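Local coordinates for protein precorrin-6A reductase (Rhodobacter capsulatus, PDB 4X7G) that reduces precorrin-6A with NADPH in cobalamin biosynthesis, and is captured here with an NADP molecule and a reduced precorrin in adjacent pockets, at residues Gly48-Val53 and Ala77-Asn82; Phe29-Ala32 and Ala37-Ala40. All blocks are in the same frame, centred on the assembly; numbering follows the deposited sequence.

Contact 1: Gly48-Val53 and Ala77-Asn82; sequences GGFGGV and AQMSAN. With NAP (NADP nicotinamide-adenine-dinucleotide phosphate), chain B.
Phe50 and Met79, present as selenomethionine, form the apolar part of the contact. SE lies 5.2 Å from the centroid of the Phe50 ring, a Met-aromatic contact at the ring's edge. The Met79 chain, bent at chi2 (67°), brings SE over the adenine, 3.3 Å from NAP C4A. This flexible, polarisable side chain suits a site shared by two flat groups. Beyond it, Val53 CG2 packs 3.5 Å from Asn82 OD1.

The polar link between the segments is made by the cofactor and a water. Phe50 N donates to NAP O2X (2.8 Å) and Gly51 N to NAP O1X (3.0 Å), gripping the 2'-phosphate that distinguishes NADP from NAD. A side chain on Gly49 would collide with this phosphate; at Gly51 a positive phi would press one against the preceding carbonyl O, so glycine suits both. Met79 N donates nearly straight to NAP O2A (2.9 Å) of the diphosphate. Asn82 ND2 donates to a water that also bonds the 2'-phosphate; in one Gln78 conformer, NE2 donates to Asn82 OD1 from above the carbonyl plane.

The contact joins the starts of helices 52-63 and 77-90. Leu7 of strand 4-7 touches both Phe50 and Met79, while Arg46 makes a cation-pi contact with Phe50.

Contact 2: Phe29-Ala32 and Ala37-Ala40; sequences FSYA and APVA. With NAP (NADP nicotinamide-adenine-dinucleotide phosphate), chain B.
Tyr31 and Pro38 are the closest backbone pair, yet their CA atoms stay 7.8 Å apart, too far for strand pairing. Residues 29-31 end a strand, whereas Pro38, Val39 and Ala40 run in an extended, polyproline-like conformation. The gap is spanned by the long Tyr31 side chain.

Pro38 CB sits over the centre of the Tyr31 ring, 3.7 Å from its centroid, in a CH-pi contact; the rigid pyrrolidine offers C-H groups to the ring. The edge of Phe29 meets the opposite face, its CE1 standing 3.6 Å above the Tyr31 plane, so the phenol is gripped on both sides. With CG anti to the carbonyl carbon (chi1 -74°), the ring extends toward the loop, and Tyr31 OH donates to Val39 O (2.7 Å), slightly tilted from the carbonyl plane. The same hydroxyl bonds Gln41 NE2. A phenylalanine here would keep the packing on both ring faces but would probably leave Val39 O and Gln41 NE2 without their hydroxyl partner and hold the loop less firmly beside the precorrin, which Val39 N also binds.

On the cofactor side, Ser30 reads the adenine: its OG donates to NAP N1A (2.8 Å), and its O accepts from NAP N6A (3.1 Å). A small hydroxyl fits this position, and Arg46 bonds it too. The compact Ala32 CB lies 3.5 Å from NAP C5A, close against the base.

Strand 27-31 runs between strands 4-7 and 45-47 of the parallel sheet; Phe29 packs on Ala13 and Ala17 of helix 11-22, and Pro38 touches Ile47 of strand 45-47.

From the N terminus, the chain first reaches contact 2, where the loop after strand 27-31 folds back and only residues 33-36 lie between the segments. It then runs through edge strand 45-47 into contact 1, which closes a longer excursion: helix 52-63, strand 67-70 and the turn into helix 77-90. The two contacts follow in series, neither nesting nor crossing. They meet where Gly48 N probably donates to Tyr31 O (2.9 Å) and the Phe50 ring packs on Ser30. Between them lies the adenine, with Met79 on one face and Ala32 on the other, so together they tie three strand ends of the NADP-binding Rossmann sheet round the cofactor.

Contact 1: Gly48-Val53 and Ala77-Asn82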
ATOM      1  N   GLY A  48      14.514  -4.903   3.903  1.00 13.88           N
ATOM      2  CA  GLY A  48      14.576  -5.034   5.369  1.00 14.25           C
ATOM      3  C   GLY A  48      14.219  -3.764   6.029  1.00 15.26           C
ATOM      4  O   GLY A  48      14.266  -2.676   5.451  1.00 15.78           O
ATOM      5  N   GLY A  49      13.849  -3.828   7.312  1.00 16.77           N
ATOM      6  CA  GLY A  49      13.670  -2.608   8.056  1.00 16.37           C
ATOM      7  C   GLY A  49      14.963  -1.819   8.291  1.00 16.44           C
ATOM      8  O   GLY A  49      16.015  -2.308   7.987  1.00 19.76           O
ATOM      9  N   PHE A  50      14.830  -0.595   8.742  1.00 15.88           N
ATOM     10  CA  PHE A  50      15.982   0.223   9.070  1.00 15.40           C
ATOM     11  C   PHE A  50      16.386   0.121  10.574  1.00 18.15           C
ATOM     12  O   PHE A  50      17.493   0.600  10.902  1.00 21.07           O
ATOM     13  CB  PHE A  50      15.743   1.706   8.740  1.00 15.54           C
ATOM     14  CG  PHE A  50      15.476   1.943   7.278  1.00 14.83           C
ATOM     15  CD1 PHE A  50      16.557   2.106   6.407  1.00 14.84           C
ATOM     16  CD2 PHE A  50      14.211   1.992   6.776  1.00 15.78           C
ATOM     17  CE1 PHE A  50      16.302   2.340   5.059  1.00 14.94           C
ATOM     18  CE2 PHE A  50      13.964   2.254   5.437  1.00 15.01           C
ATOM     19  CZ  PHE A  50      14.995   2.411   4.592  1.00 15.17           C
ATOM     20  N   GLY A  51      15.529  -0.401  11.428  1.00 18.39           N
ATOM     21  CA  GLY A  51      15.814  -0.258  12.926  1.00 18.48           C
ATOM     22  C   GLY A  51      15.234   0.975  13.501  1.00 19.50           C
ATOM     23  O   GLY A  51      15.895   1.745  14.214  1.00 23.22           O
ATOM     24  N   GLY A  52      13.989   1.267  13.160  1.00 19.74           N
ATOM     25  CA  GLY A  52      13.289   2.373  13.703  1.00 18.98           C
ATOM     26  C   GLY A  52      13.826   3.751  13.208  1.00 17.94           C
ATOM     27  O   GLY A  52      14.579   3.870  12.180  1.00 18.60           O
ATOM     28  N   VAL A  53      13.478   4.814  13.916  1.00 18.21           N
ATOM     29  CA  VAL A  53      13.833   6.164  13.524  1.00 18.91           C
ATOM     30  C   VAL A  53      15.363   6.298  13.562  1.00 21.16           C
ATOM     31  O   VAL A  53      16.001   6.776  12.604  1.00 18.73           O
ATOM     32  CB  VAL A  53      13.185   7.271  14.386  1.00 18.76           C
ATOM     33  CG1 VAL A  53      13.786   8.609  14.075  1.00 19.65           C
ATOM     34  CG2 VAL A  53      11.659   7.232  14.134  1.00 19.94           C
ATOM     35  N   ALA A  77       1.720   3.159   8.221  1.00 13.75           N
ATOM     36  CA  ALA A  77       1.792   4.450   8.855  1.00 14.12           C
ATOM     37  C   ALA A  77       2.986   4.562   9.782  1.00 14.17           C
ATOM     38  O   ALA A  77       3.448   5.688   9.984  1.00 14.89           O
ATOM     39  CB  ALA A  77       0.492   4.748   9.647  1.00 16.28           C
ATOM     40  N   GLN A  78       3.513   3.473  10.249  1.00 14.59           N
ATOM     41  CA  GLN A  78       4.711   3.496  11.093  0.50 15.32           C
ATOM     42  C   GLN A  78       5.930   3.905  10.253  1.00 15.46           C
ATOM     43  O   GLN A  78       6.746   4.764  10.646  1.00 14.91           O
ATOM     44  CB  GLN A  78       5.051   2.146  11.757  0.50 15.72           C
ATOM     45  CG  GLN A  78       6.111   2.281  12.837  0.50 18.41           C
ATOM     46  CD  GLN A  78       5.670   3.211  13.947  0.50 20.24           C
ATOM     47  OE1 GLN A  78       4.659   2.969  14.662  0.50 22.63           O
ATOM     48  NE2 GLN A  78       6.427   4.268  14.125  0.50 19.05           N
HETATM   49  N   MSE A  79       6.043   3.305   9.046  1.00 14.02           N
HETATM   50  CA  MSE A  79       7.141   3.642   8.188  1.00 14.04           C
HETATM   51  C   MSE A  79       7.066   5.101   7.863  1.00 12.79           C
HETATM   52  O   MSE A  79       8.047   5.813   7.850  1.00 14.71           O
HETATM   53  CB  MSE A  79       7.089   2.786   6.915  1.00 14.08           C
HETATM   54  CG  MSE A  79       8.341   3.052   6.024  1.00 15.27           C
HETATM   55 SE   MSE A  79      10.078   2.508   6.678  1.00 16.89          SE
HETATM   56  CE  MSE A  79      10.995   3.316   5.207  1.00 30.39           C
ATOM     57  N   SER A  80       5.893   5.560   7.466  1.00 12.59           N
ATOM     58  CA  SER A  80       5.735   6.945   7.078  1.00 13.42           C
ATOM     59  C   SER A  80       6.039   7.921   8.226  1.00 13.46           C
ATOM     60  O   SER A  80       6.729   8.907   8.039  1.00 12.94           O
ATOM     61  CB  SER A  80       4.369   7.235   6.538  1.00 12.44           C
ATOM     62  OG  SER A  80       4.155   6.581   5.239  1.00 12.84           O
ATOM     63  N   ALA A  81       5.550   7.623   9.437  1.00 13.45           N
ATOM     64  CA  ALA A  81       5.944   8.439  10.613  1.00 14.36           C
ATOM     65  C   ALA A  81       7.407   8.397  10.895  1.00 12.85           C
ATOM     66  O   ALA A  81       7.987   9.459  11.186  1.00 15.05           O
ATOM     67  CB  ALA A  81       5.131   8.018  11.817  1.00 16.05           C
ATOM     68  N   ASN A  82       8.002   7.259  10.753  1.00 14.20           N
ATOM     69  CA  ASN A  82       9.453   7.133  10.977  1.00 15.62           C
ATOM     70  C   ASN A  82      10.207   7.990   9.988  1.00 15.84           C
ATOM     71  O   ASN A  82      11.208   8.649  10.325  1.00 15.80           O
ATOM     72  CB  ASN A  82       9.978   5.734  10.905  1.00 16.13           C
ATOM     73  CG  ASN A  82       9.555   4.900  12.099  1.00 17.58           C
ATOM     74  OD1 ASN A  82       8.862   5.383  13.005  1.00 18.29           O
ATOM     75  ND2 ASN A  82       9.948   3.704  12.115  1.00 19.36           N
TER
HETATM   76  PA  NAP B 301       4.414  -0.269   8.663  1.00 15.82           P
HETATM   77  O1A NAP B 301       3.535  -0.933   9.713  1.00 18.47           O
HETATM   78  O2A NAP B 301       4.268   1.079   8.474  1.00 15.80           O
HETATM   79  O5B NAP B 301       5.903  -0.584   8.887  1.00 17.88           O
HETATM   80  C5B NAP B 301       6.467  -1.379   9.951  1.00 17.73           C
HETATM   81  C4B NAP B 301       7.976  -1.439   9.934  1.00 15.94           C
HETATM   82  O4B NAP B 301       8.401  -2.130   8.678  1.00 16.40           O
HETATM   83  C3B NAP B 301       8.657  -0.113   9.725  1.00 16.66           C
HETATM   84  O3B NAP B 301       8.746   0.590  10.966  1.00 20.16           O
HETATM   85  C2B NAP B 301       9.942  -0.449   9.089  1.00 16.37           C
HETATM   86  O2B NAP B 301      10.795  -1.126  10.032  1.00 17.83           O
HETATM   87  C1B NAP B 301       9.573  -1.475   8.145  1.00 14.98           C
HETATM   88  N9A NAP B 301       9.197  -1.000   6.786  1.00 14.67           N
HETATM   89  C8A NAP B 301       7.952  -0.661   6.310  1.00 13.63           C
HETATM   90  N7A NAP B 301       8.020  -0.279   5.006  1.00 13.82           N
HETATM   91  C5A NAP B 301       9.357  -0.309   4.722  1.00 12.63           C
HETATM   92  C6A NAP B 301      10.090  -0.016   3.509  1.00 12.56           C
HETATM   93  N6A NAP B 301       9.474   0.277   2.355  1.00 13.41           N
HETATM   94  N1A NAP B 301      11.437  -0.121   3.512  1.00 13.34           N
HETATM   95  C2A NAP B 301      12.046  -0.483   4.712  1.00 15.07           C
HETATM   96  N3A NAP B 301      11.509  -0.810   5.887  1.00 13.99           N
HETATM   97  C4A NAP B 301      10.150  -0.722   5.846  1.00 13.42           C
HETATM   98  O3  NAP B 301       4.187  -0.908   7.200  1.00 19.20           O
HETATM   99  PN  NAP B 301       3.593  -2.346   6.697  1.00 17.41           P
HETATM  100  O1N NAP B 301       2.071  -2.307   6.658  1.00 19.51           O
HETATM  101  O2N NAP B 301       4.229  -3.452   7.422  1.00 19.97           O
HETATM  102  O5D NAP B 301       4.017  -2.318   5.140  1.00 17.56           O
HETATM  103  C5D NAP B 301       5.110  -3.174   4.697  1.00 17.48           C
HETATM  104  C4D NAP B 301       5.371  -2.865   3.305  1.00 16.47           C
HETATM  105  O4D NAP B 301       4.303  -3.335   2.503  1.00 18.13           O
HETATM  106  C3D NAP B 301       5.679  -1.387   2.965  1.00 16.48           C
HETATM  107  O3D NAP B 301       6.747  -1.228   2.018  1.00 17.01           O
HETATM  108  C2D NAP B 301       4.362  -0.924   2.344  1.00 16.88           C
HETATM  109  O2D NAP B 301       4.424   0.063   1.391  1.00 15.31           O
HETATM  110  C1D NAP B 301       3.848  -2.253   1.726  1.00 17.56           C
HETATM  111  N1N NAP B 301       2.460  -2.302   1.725  1.00 15.35           N
HETATM  112  C2N NAP B 301       1.675  -2.132   2.590  1.00 31.10           C
HETATM  113  C3N NAP B 301       0.451  -2.248   2.036  1.00 28.40           C
HETATM  114  C7N NAP B 301      -0.174  -1.928   3.374  1.00 29.76           C
HETATM  115  O7N NAP B 301       0.905  -1.712   4.140  1.00 18.32           O
HETATM  116  N7N NAP B 301      -1.568  -1.885   3.552  1.00 17.58           N
HETATM  117  C4N NAP B 301       0.253  -2.523   0.510  1.00 29.80           C
HETATM  118  C5N NAP B 301       1.323  -2.760  -0.540  1.00 13.88           C
HETATM  119  C6N NAP B 301       2.374  -2.547   0.327  1.00 28.11           C
HETATM  120  P2B NAP B 301      11.929  -0.283  10.852  1.00 22.60           P
HETATM  121  O1X NAP B 301      12.717  -1.449  11.395  1.00 25.32           O
HETATM  122  O2X NAP B 301      12.589   0.610   9.971  1.00 21.10           O
HETATM  123  O3X NAP B 301      11.247   0.728  11.822  1.00 27.76           O
HETATM  124  O   HOH W   1      12.449   3.283  10.179  1.00 20.52           O

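Contact 2: Phe29-Ala32 and Ala37-Ala40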
ATOM      1  N   PHE A  29      15.925   1.865  -4.061  1.00 10.26           N
ATOM      2  CA  PHE A  29      14.583   1.470  -3.738  1.00 10.17           C
ATOM      3  C   PHE A  29      14.566   0.656  -2.503  1.00 10.72           C
ATOM      4  O   PHE A  29      15.458  -0.232  -2.327  1.00 11.55           O
ATOM      5  CB  PHE A  29      14.046   0.669  -4.917  1.00 10.07           C
ATOM      6  CG  PHE A  29      12.553   0.391  -4.850  1.00 10.62           C
ATOM      7  CD1 PHE A  29      12.037  -0.629  -4.134  1.00 11.84           C
ATOM      8  CD2 PHE A  29      11.698   1.159  -5.608  1.00 10.95           C
ATOM      9  CE1 PHE A  29      10.651  -0.885  -4.120  1.00 11.69           C
ATOM     10  CE2 PHE A  29      10.332   0.887  -5.576  1.00 10.79           C
ATOM     11  CZ  PHE A  29       9.860  -0.126  -4.903  1.00 10.96           C
ATOM     12  N   SER A  30      13.609   0.804  -1.591  1.00 10.31           N
ATOM     13  CA  SER A  30      13.565   0.060  -0.363  1.00 10.96           C
ATOM     14  C   SER A  30      12.266  -0.718  -0.210  1.00 10.43           C
ATOM     15  O   SER A  30      11.173  -0.098  -0.176  1.00 11.18           O
ATOM     16  CB  SER A  30      13.734   0.974   0.807  1.00 12.44           C
ATOM     17  OG  SER A  30      13.739   0.278   2.054  1.00 12.70           O
ATOM     18  N   TYR A  31      12.379  -2.032   0.031  1.00 10.36           N
ATOM     19  CA  TYR A  31      11.282  -2.868   0.524  1.00 11.08           C
ATOM     20  C   TYR A  31      11.501  -3.176   2.011  1.00 11.26           C
ATOM     21  O   TYR A  31      12.607  -3.343   2.453  1.00 12.07           O
ATOM     22  CB  TYR A  31      11.270  -4.181  -0.219  1.00 11.12           C
ATOM     23  CG  TYR A  31      10.773  -4.192  -1.631  1.00 10.72           C
ATOM     24  CD1 TYR A  31       9.440  -3.877  -1.976  1.00 11.15           C
ATOM     25  CD2 TYR A  31      11.576  -4.633  -2.728  1.00 11.28           C
ATOM     26  CE1 TYR A  31       8.957  -3.973  -3.267  1.00 10.82           C
ATOM     27  CE2 TYR A  31      11.101  -4.711  -4.009  1.00 11.60           C
ATOM     28  CZ  TYR A  31       9.775  -4.477  -4.252  1.00 10.46           C
ATOM     29  OH  TYR A  31       9.201  -4.651  -5.536  1.00 12.53           O
ATOM     30  N   ALA A  32      10.392  -3.359   2.685  1.00 12.54           N
ATOM     31  CA  ALA A  32      10.426  -3.829   4.071  1.00 13.02           C
ATOM     32  C   ALA A  32      10.858  -5.292   4.197  1.00 12.84           C
ATOM     33  O   ALA A  32      11.373  -5.659   5.271  1.00 15.16           O
ATOM     34  CB  ALA A  32       9.010  -3.754   4.638  1.00 15.08           C
ATOM     35  N   ALA A  37       9.598 -12.966  -1.728  1.00 17.82           N
ATOM     36  CA  ALA A  37      10.421 -12.642  -2.871  1.00 19.96           C
ATOM     37  C   ALA A  37       9.779 -11.463  -3.656  1.00 17.32           C
ATOM     38  O   ALA A  37       9.160 -11.640  -4.679  1.00 18.56           O
ATOM     39  CB  ALA A  37      10.578 -13.867  -3.755  1.00 23.07           C
ATOM     40  N   PRO A  38      10.060 -10.243  -3.190  1.00 15.47           N
ATOM     41  CA  PRO A  38       9.422  -9.077  -3.840  1.00 15.67           C
ATOM     42  C   PRO A  38       9.899  -8.818  -5.266  1.00 15.23           C
ATOM     43  O   PRO A  38      11.062  -9.171  -5.588  1.00 18.20           O
ATOM     44  CB  PRO A  38       9.765  -7.957  -2.909  1.00 17.05           C
ATOM     45  CG  PRO A  38      11.022  -8.346  -2.267  1.00 20.01           C
ATOM     46  CD  PRO A  38      10.822  -9.851  -2.039  1.00 17.52           C
ATOM     47  N   VAL A  39       9.044  -8.325  -6.115  1.00 14.40           N
ATOM     48  CA  VAL A  39       9.384  -8.219  -7.518  1.00 15.57           C
ATOM     49  C   VAL A  39      10.533  -7.242  -7.707  1.00 14.71           C
ATOM     50  O   VAL A  39      10.744  -6.241  -7.011  1.00 15.52           O
ATOM     51  CB  VAL A  39       8.245  -7.810  -8.381  1.00 17.55           C
ATOM     52  CG1 VAL A  39       7.103  -8.867  -8.320  1.00 19.49           C
ATOM     53  CG2 VAL A  39       7.805  -6.409  -8.086  1.00 20.32           C
ATOM     54  N   ALA A  40      11.321  -7.536  -8.747  1.00 17.06           N
ATOM     55  CA  ALA A  40      12.467  -6.708  -9.071  1.00 15.81           C
ATOM     56  C   ALA A  40      12.062  -5.298  -9.492  1.00 14.37           C
ATOM     57  O   ALA A  40      11.015  -5.083 -10.012  1.00 17.57           O
ATOM     58  CB  ALA A  40      13.276  -7.370 -10.213  1.00 21.02           C
TER
HETATM   59  PA  NAP B 301       4.414  -0.269   8.663  1.00 15.82           P
HETATM   60  O1A NAP B 301       3.535  -0.933   9.713  1.00 18.47           O
HETATM   61  O2A NAP B 301       4.268   1.079   8.474  1.00 15.80           O
HETATM   62  O5B NAP B 301       5.903  -0.584   8.887  1.00 17.88           O
HETATM   63  C5B NAP B 301       6.467  -1.379   9.951  1.00 17.73           C
HETATM   64  C4B NAP B 301       7.976  -1.439   9.934  1.00 15.94           C
HETATM   65  O4B NAP B 301       8.401  -2.130   8.678  1.00 16.40           O
HETATM   66  C3B NAP B 301       8.657  -0.113   9.725  1.00 16.66           C
HETATM   67  O3B NAP B 301       8.746   0.590  10.966  1.00 20.16           O
HETATM   68  C2B NAP B 301       9.942  -0.449   9.089  1.00 16.37           C
HETATM   69  O2B NAP B 301      10.795  -1.126  10.032  1.00 17.83           O
HETATM   70  C1B NAP B 301       9.573  -1.475   8.145  1.00 14.98           C
HETATM   71  N9A NAP B 301       9.197  -1.000   6.786  1.00 14.67           N
HETATM   72  C8A NAP B 301       7.952  -0.661   6.310  1.00 13.63           C
HETATM   73  N7A NAP B 301       8.020  -0.279   5.006  1.00 13.82           N
HETATM   74  C5A NAP B 301       9.357  -0.309   4.722  1.00 12.63           C
HETATM   75  C6A NAP B 301      10.090  -0.016   3.509  1.00 12.56           C
HETATM   76  N6A NAP B 301       9.474   0.277   2.355  1.00 13.41           N
HETATM   77  N1A NAP B 301      11.437  -0.121   3.512  1.00 13.34           N
HETATM   78  C2A NAP B 301      12.046  -0.483   4.712  1.00 15.07           C
HETATM   79  N3A NAP B 301      11.509  -0.810   5.887  1.00 13.99           N
HETATM   80  C4A NAP B 301      10.150  -0.722   5.846  1.00 13.42           C
HETATM   81  O3  NAP B 301       4.187  -0.908   7.200  1.00 19.20           O
HETATM   82  PN  NAP B 301       3.593  -2.346   6.697  1.00 17.41           P
HETATM   83  O1N NAP B 301       2.071  -2.307   6.658  1.00 19.51           O
HETATM   84  O2N NAP B 301       4.229  -3.452   7.422  1.00 19.97           O
HETATM   85  O5D NAP B 301       4.017  -2.318   5.140  1.00 17.56           O
HETATM   86  C5D NAP B 301       5.110  -3.174   4.697  1.00 17.48           C
HETATM   87  C4D NAP B 301       5.371  -2.865   3.305  1.00 16.47           C
HETATM   88  O4D NAP B 301       4.303  -3.335   2.503  1.00 18.13           O
HETATM   89  C3D NAP B 301       5.679  -1.387   2.965  1.00 16.48           C
HETATM   90  O3D NAP B 301       6.747  -1.228   2.018  1.00 17.01           O
HETATM   91  C2D NAP B 301       4.362  -0.924   2.344  1.00 16.88           C
HETATM   92  O2D NAP B 301       4.424   0.063   1.391  1.00 15.31           O
HETATM   93  C1D NAP B 301       3.848  -2.253   1.726  1.00 17.56           C
HETATM   94  N1N NAP B 301       2.460  -2.302   1.725  1.00 15.35           N
HETATM   95  C2N NAP B 301       1.675  -2.132   2.590  1.00 31.10           C
HETATM   96  C3N NAP B 301       0.451  -2.248   2.036  1.00 28.40           C
HETATM   97  C7N NAP B 301      -0.174  -1.928   3.374  1.00 29.76           C
HETATM   98  O7N NAP B 301       0.905  -1.712   4.140  1.00 18.32           O
HETATM   99  N7N NAP B 301      -1.568  -1.885   3.552  1.00 17.58           N
HETATM  100  C4N NAP B 301       0.253  -2.523   0.510  1.00 29.80           C
HETATM  101  C5N NAP B 301       1.323  -2.760  -0.540  1.00 13.88           C
HETATM  102  C6N NAP B 301       2.374  -2.547   0.327  1.00 28.11           C
HETATM  103  P2B NAP B 301      11.929  -0.283  10.852  1.00 22.60           P
HETATM  104  O1X NAP B 301      12.717  -1.449  11.395  1.00 25.32           O
HETATM  105  O2X NAP B 301      12.589   0.610   9.971  1.00 21.10           O
HETATM  106  O3X NAP B 301      11.247   0.728  11.822  1.00 27.76           O